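Local coordinates for insecticidal crystal protein Cry35Ab1 (Bacillus thuringiensis, PDB 4JP0), which forms one component of a binary insecticidal toxin that, together with Cry34Ab1, is active against larvae of the western corn rootworm, at residues 37-40 / 41-44; 349-352 / 353-357. All coordinates share one frame; numbering follows the deposited sequence.

Contact 1 of 2, residues 37-40 / 41-44; sequences DDDI and DDYN
Asp39 and Tyr43 meet where a single 3-10 turn leads into strand 43-52 of the ricin B-type lectin domain, a beta-trefoil. The Tyr43 ring turns its edge to the Asp39 carbonyl: Asp39 O lies in the ring plane, 3.3 Å from Tyr43 CD1 and nearly as close to CE1. This edgewise position follows from chi1 of -68°, which sets Tyr43 CG beside its own backbone N and opposite its carbonyl carbon, bringing the ring's CD1-CE1 edge back to the turn. Beyond the turn, Tyr22 of strand 18-22 packs edge-to-face with Tyr43, and both Tyr43 and Ile40 touch Met33 of strand 31-33. The same Asp39 O accepts Asp42 N at 3.0 Å, with the N-H nearly straight at 163° but the donor standing well above the carbonyl plane. One residue on, Tyr43 N repeats the pattern with Ile40 O, also at 3.0 Å. Both bonds link residues three apart, which is the evidence for the 3-10 winding. On the solvent side the carboxylates of Asp39 and Asp42 pass at a slant, their planes 36° apart, and Asp39 OD1 comes to 4.1 Å from Asp42 OD2. Two like charges this near would be expected to disfavour each other if both are ionised. Before the turn, the type I beta turn from Asp37 to Ile40 is reinforced by an Asx turn, in which Asp37 OD1 accepts Asp39 N on its anti side. The backbone of this acidic loop is thus tied down by overlapping turns, Asp39 and Ile40 belonging to both the type I turn and the one after it. A water joins them as well, donating to Asp38 O and accepting from Asp41 N at 3.1 Å.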
ATOM      1  N   ASP A  37      28.363 -21.212 -23.028  1.00 30.80           N
ATOM      2  CA  ASP A  37      29.707 -20.785 -22.699  1.00 30.24           C
ATOM      3  C   ASP A  37      30.271 -21.698 -21.595  1.00 29.39           C
ATOM      4  O   ASP A  37      29.520 -22.131 -20.710  1.00 27.38           O
ATOM      5  CB  ASP A  37      29.652 -19.335 -22.186  1.00 30.14           C
ATOM      6  CG  ASP A  37      31.030 -18.738 -22.000  1.00 32.52           C
ATOM      7  OD1 ASP A  37      31.595 -18.838 -20.881  1.00 31.93           O
ATOM      8  OD2 ASP A  37      31.618 -18.151 -22.927  1.00 33.63           O
ATOM      9  N   ASP A  38      31.576 -21.939 -21.621  1.00 29.46           N
ATOM     10  CA  ASP A  38      32.252 -22.750 -20.604  1.00 30.42           C
ATOM     11  C   ASP A  38      32.061 -22.243 -19.190  1.00 29.58           C
ATOM     12  O   ASP A  38      32.085 -22.988 -18.267  1.00 30.06           O
ATOM     13  CB  ASP A  38      33.754 -22.992 -20.913  1.00 31.60           C
ATOM     14  CG  ASP A  38      34.646 -21.794 -20.623  1.00 35.93           C
ATOM     15  OD1 ASP A  38      34.265 -20.673 -20.866  1.00 41.03           O
ATOM     16  OD2 ASP A  38      35.765 -21.973 -20.160  1.00 42.77           O
ATOM     17  N   ASP A  39      31.872 -20.961 -19.044  1.00 28.23           N
ATOM     18  CA  ASP A  39      31.711 -20.383 -17.726  1.00 27.08           C
ATOM     19  C   ASP A  39      30.281 -19.878 -17.493  1.00 25.36           C
ATOM     20  O   ASP A  39      30.084 -19.003 -16.648  1.00 23.48           O
ATOM     21  CB  ASP A  39      32.656 -19.186 -17.507  1.00 29.01           C
ATOM     22  CG  ASP A  39      34.138 -19.550 -17.569  1.00 32.51           C
ATOM     23  OD1 ASP A  39      34.568 -20.647 -17.103  1.00 37.61           O
ATOM     24  OD2 ASP A  39      34.963 -18.754 -18.055  1.00 36.42           O
ATOM     25  N   ILE A  40      29.293 -20.400 -18.213  1.00 23.58           N
ATOM     26  CA  ILE A  40      27.912 -19.886 -18.028  1.00 23.63           C
ATOM     27  C   ILE A  40      27.415 -20.039 -16.602  1.00 22.77           C
ATOM     28  O   ILE A  40      26.583 -19.246 -16.136  1.00 21.59           O
ATOM     29  CB  ILE A  40      26.904 -20.507 -19.025  1.00 23.67           C
ATOM     30  CG1 ILE A  40      25.646 -19.649 -19.114  1.00 20.64           C
ATOM     31  CG2 ILE A  40      26.560 -21.958 -18.628  1.00 23.70           C
ATOM     32  CD1 ILE A  40      25.846 -18.298 -19.781  1.00 19.80           C
ATOM     33  N   ASP A  41      27.914 -21.057 -15.904  1.00 22.23           N
ATOM     34  CA  ASP A  41      27.482 -21.272 -14.527  1.00 23.13           C
ATOM     35  C   ASP A  41      27.943 -20.178 -13.549  1.00 22.40           C
ATOM     36  O   ASP A  41      27.486 -20.136 -12.425  1.00 24.40           O
ATOM     37  CB  ASP A  41      27.910 -22.661 -14.051  0.50 23.22           C
ATOM     38  CG  ASP A  41      27.116 -23.771 -14.717  0.50 25.13           C
ATOM     39  OD1 ASP A  41      27.587 -24.930 -14.687  0.50 30.32           O
ATOM     40  OD2 ASP A  41      26.018 -23.586 -15.294  0.50 26.11           O
ATOM     41  N   ASP A  42      28.822 -19.287 -13.974  1.00 21.32           N
ATOM     42  CA  ASP A  42      29.246 -18.146 -13.132  1.00 21.65           C
ATOM     43  C   ASP A  42      28.407 -16.889 -13.389  1.00 20.81           C
ATOM     44  O   ASP A  42      28.684 -15.797 -12.854  1.00 20.92           O
ATOM     45  CB  ASP A  42      30.705 -17.807 -13.408  1.00 23.18           C
ATOM     46  CG  ASP A  42      31.649 -18.943 -13.044  1.00 25.96           C
ATOM     47  OD1 ASP A  42      31.461 -19.596 -12.005  1.00 28.78           O
ATOM     48  OD2 ASP A  42      32.626 -19.232 -13.739  1.00 29.57           O
ATOM     49  N   TYR A  43      27.386 -17.030 -14.218  1.00 17.85           N
ATOM     50  CA  TYR A  43      26.519 -15.885 -14.504  1.00 17.29           C
ATOM     51  C   TYR A  43      25.085 -16.173 -14.109  1.00 17.02           C
ATOM     52  O   TYR A  43      24.675 -17.330 -14.040  1.00 16.55           O
ATOM     53  CB  TYR A  43      26.498 -15.602 -15.997  1.00 17.31           C
ATOM     54  CG  TYR A  43      27.812 -15.092 -16.523  1.00 17.79           C
ATOM     55  CD1 TYR A  43      28.867 -15.966 -16.756  1.00 20.66           C
ATOM     56  CD2 TYR A  43      28.016 -13.725 -16.734  1.00 19.72           C
ATOM     57  CE1 TYR A  43      30.095 -15.506 -17.233  1.00 22.99           C
ATOM     58  CE2 TYR A  43      29.267 -13.246 -17.220  1.00 21.50           C
ATOM     59  CZ  TYR A  43      30.286 -14.153 -17.469  1.00 23.29           C
ATOM     60  OH  TYR A  43      31.514 -13.720 -17.940  1.00 23.88           O
ATOM     61  N   ASN A  44      24.318 -15.108 -13.917  1.00 14.43           N
ATOM     62  CA  ASN A  44      22.886 -15.220 -13.758  1.00 14.76           C
ATOM     63  C   ASN A  44      22.196 -14.801 -15.052  1.00 14.38           C
ATOM     64  O   ASN A  44      22.495 -13.723 -15.560  1.00 13.46           O
ATOM     65  CB  ASN A  44      22.377 -14.269 -12.673  1.00 14.36           C
ATOM     66  CG  ASN A  44      20.864 -14.221 -12.639  1.00 13.75           C
ATOM     67  OD1 ASN A  44      20.233 -15.254 -12.537  1.00 14.57           O
ATOM     68  ND2 ASN A  44      20.270 -13.018 -12.817  1.00 10.00           N
TER
HETATM   69  O   HOH W   1      29.668 -23.416 -16.993  1.00 41.40           O

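Contact 2 of 2, residues 349-352 / 353-357; sequences HQQA and LLLLT
Leu355 N donates to Gln351 O at 2.8 Å, the shortest of four backbone bonds that join 349-352 to 353-357 in the alpha-helix 349-355. The donor sits nearly on the line of the carbonyl, with a C=O...N angle of 162°. Leu353 N to His349 O and Leu354 N to Gln350 O continue the i to i+4 ladder, each with its donor tilted moderately from the carbonyl plane. The fourth rung, Leu356 N to Ala352 O, is 3.0 Å long but more bent at the hydrogen, 144°. At the helix start Asn348 OD1 accepts Gln351 N, and Ser345 OG is bonded to His349 N.

Outward from the backbone, Leu353, Leu355 and Leu356 lean back over the carbonyls one turn earlier. Leu353 CG lies 3.3 Å from His349 O, and Leu355 CG makes the same approach to Gln351 O. In Leu355 a chi1 of -77° puts CG on the backbone N side, away from the carbonyl carbon, and so lays the branch along the preceding turn. There Leu355 CD1 meets the aliphatic part of Gln351, 4.0 Å from Gln351 CG, the two chains slanting across one another while the extended glutamine carries its amide on. One side of the helix packs on the two following helices: Ala352 and Leu353 rest on Leu375 and Leu378 of helix 372-380, and Leu355 and Leu356 on helix 361-368.

At the far end Leu354 O receives two donors from one residue, the backbone N of Thr357 and its hydroxyl; Thr357 OG1 donates in the carbonyl plane at 2.6 Å.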
ATOM      1  N   HIS A 349     -30.836  10.783  22.459  1.00 27.30           N
ATOM      2  CA  HIS A 349     -31.524  11.982  22.019  1.00 28.17           C
ATOM      3  C   HIS A 349     -31.503  12.096  20.508  1.00 28.27           C
ATOM      4  O   HIS A 349     -32.449  12.606  19.922  1.00 27.10           O
ATOM      5  CB  HIS A 349     -30.899  13.252  22.601  1.00 29.18           C
ATOM      6  CG  HIS A 349     -30.977  13.358  24.091  1.00 31.65           C
ATOM      7  ND1 HIS A 349     -30.437  14.425  24.780  1.00 36.29           N
ATOM      8  CD2 HIS A 349     -31.540  12.555  25.026  1.00 33.56           C
ATOM      9  CE1 HIS A 349     -30.672  14.277  26.075  1.00 35.61           C
ATOM     10  NE2 HIS A 349     -31.330  13.145  26.254  1.00 33.08           N
ATOM     11  N   GLN A 350     -30.410  11.659  19.881  1.00 28.40           N
ATOM     12  CA  GLN A 350     -30.328  11.720  18.428  1.00 29.63           C
ATOM     13  C   GLN A 350     -31.338  10.770  17.774  1.00 28.60           C
ATOM     14  O   GLN A 350     -31.991  11.126  16.792  1.00 28.27           O
ATOM     15  CB  GLN A 350     -28.903  11.455  17.916  1.00 30.24           C
ATOM     16  CG  GLN A 350     -28.706  11.854  16.440  1.00 37.06           C
ATOM     17  CD  GLN A 350     -27.283  12.336  16.133  1.00 42.75           C
ATOM     18  OE1 GLN A 350     -26.643  12.978  16.978  1.00 46.97           O
ATOM     19  NE2 GLN A 350     -26.794  12.035  14.929  1.00 45.33           N
ATOM     20  N   GLN A 351     -31.455   9.558  18.296  1.00 27.78           N
ATOM     21  CA  GLN A 351     -32.436   8.642  17.745  1.00 27.40           C
ATOM     22  C   GLN A 351     -33.836   9.199  18.000  1.00 26.25           C
ATOM     23  O   GLN A 351     -34.711   9.119  17.137  1.00 24.72           O
ATOM     24  CB  GLN A 351     -32.330   7.253  18.354  1.00 28.11           C
ATOM     25  CG  GLN A 351     -33.368   6.305  17.777  1.00 31.14           C
ATOM     26  CD  GLN A 351     -33.536   5.054  18.590  1.00 35.94           C
ATOM     27  OE1 GLN A 351     -33.482   5.100  19.822  1.00 39.32           O
ATOM     28  NE2 GLN A 351     -33.749   3.926  17.913  1.00 36.83           N
ATOM     29  N   ALA A 352     -34.055   9.782  19.175  1.00 24.50           N
ATOM     30  CA  ALA A 352     -35.372  10.348  19.441  1.00 23.52           C
ATOM     31  C   ALA A 352     -35.799  11.431  18.414  1.00 23.52           C
ATOM     32  O   ALA A 352     -36.931  11.416  17.888  1.00 20.72           O
ATOM     33  CB  ALA A 352     -35.469  10.885  20.882  1.00 24.36           C
ATOM     34  N   LEU A 353     -34.919  12.395  18.146  1.00 23.48           N
ATOM     35  CA  LEU A 353     -35.274  13.432  17.160  1.00 24.68           C
ATOM     36  C   LEU A 353     -35.510  12.822  15.770  1.00 24.81           C
ATOM     37  O   LEU A 353     -36.392  13.256  14.996  1.00 24.45           O
ATOM     38  CB  LEU A 353     -34.172  14.493  17.070  1.00 26.25           C
ATOM     39  CG  LEU A 353     -33.872  15.198  18.404  1.00 28.14           C
ATOM     40  CD1 LEU A 353     -32.377  15.649  18.483  1.00 34.75           C
ATOM     41  CD2 LEU A 353     -34.803  16.369  18.640  1.00 31.15           C
ATOM     42  N   LEU A 354     -34.718  11.832  15.421  1.00 24.22           N
ATOM     43  CA  LEU A 354     -34.903  11.225  14.102  1.00 24.42           C
ATOM     44  C   LEU A 354     -36.259  10.524  14.056  1.00 23.83           C
ATOM     45  O   LEU A 354     -36.993  10.619  13.063  1.00 23.72           O
ATOM     46  CB  LEU A 354     -33.770  10.240  13.792  1.00 25.84           C
ATOM     47  CG  LEU A 354     -33.750   9.585  12.411  1.00 28.08           C
ATOM     48  CD1 LEU A 354     -33.778  10.636  11.313  1.00 28.14           C
ATOM     49  CD2 LEU A 354     -32.511   8.657  12.251  1.00 28.29           C
ATOM     50  N   LEU A 355     -36.592   9.821  15.131  1.00 21.77           N
ATOM     51  CA  LEU A 355     -37.846   9.107  15.173  1.00 21.84           C
ATOM     52  C   LEU A 355     -39.029  10.062  15.019  1.00 23.00           C
ATOM     53  O   LEU A 355     -40.077   9.692  14.465  1.00 21.91           O
ATOM     54  CB  LEU A 355     -37.991   8.361  16.488  1.00 22.17           C
ATOM     55  CG  LEU A 355     -37.203   7.053  16.638  1.00 24.15           C
ATOM     56  CD1 LEU A 355     -37.341   6.500  18.035  1.00 25.55           C
ATOM     57  CD2 LEU A 355     -37.662   6.028  15.601  1.00 25.28           C
ATOM     58  N   LEU A 356     -38.878  11.263  15.561  1.00 22.25           N
ATOM     59  CA  LEU A 356     -39.967  12.233  15.511  1.00 23.68           C
ATOM     60  C   LEU A 356     -40.320  12.696  14.080  1.00 22.64           C
ATOM     61  O   LEU A 356     -41.377  13.299  13.883  1.00 22.97           O
ATOM     62  CB  LEU A 356     -39.667  13.433  16.386  1.00 23.56           C
ATOM     63  CG  LEU A 356     -39.804  13.307  17.912  1.00 26.94           C
ATOM     64  CD1 LEU A 356     -39.311  14.635  18.547  1.00 27.68           C
ATOM     65  CD2 LEU A 356     -41.212  13.032  18.360  1.00 26.68           C
ATOM     66  N   THR A 357     -39.464  12.416  13.098  1.00 21.78           N
ATOM     67  CA  THR A 357     -39.780  12.809  11.716  1.00 21.30           C
ATOM     68  C   THR A 357     -40.825  11.918  11.065  1.00 20.95           C
ATOM     69  O   THR A 357     -41.325  12.217   9.974  1.00 20.99           O
ATOM     70  CB  THR A 357     -38.553  12.830  10.824  1.00 21.68           C
ATOM     71  OG1 THR A 357     -37.942  11.539  10.830  1.00 19.41           O
ATOM     72  CG2 THR A 357     -37.512  13.755  11.407  1.00 22.06           C
TER

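How the contacts relate
Contact 1 and contact 2 are both local and lie at the surface, on opposite sides of the chain's centre, with their own centres about 78 Å apart. They share no structural element: 37-44 leads from a loop into a strand of the beta-trefoil, whereas 349-357 belongs to the first of three helices following strand 327-346. Their hydrogen-bond spacing differs accordingly, three residues with donors high above the carbonyl planes in contact 1, four residues with better aligned donors in contact 2. The side chains differ too, mostly acidic alongside Tyr43 and Ile40 in the former, mainly leucine in the latter, where Ala352 is buried against neighbouring elements.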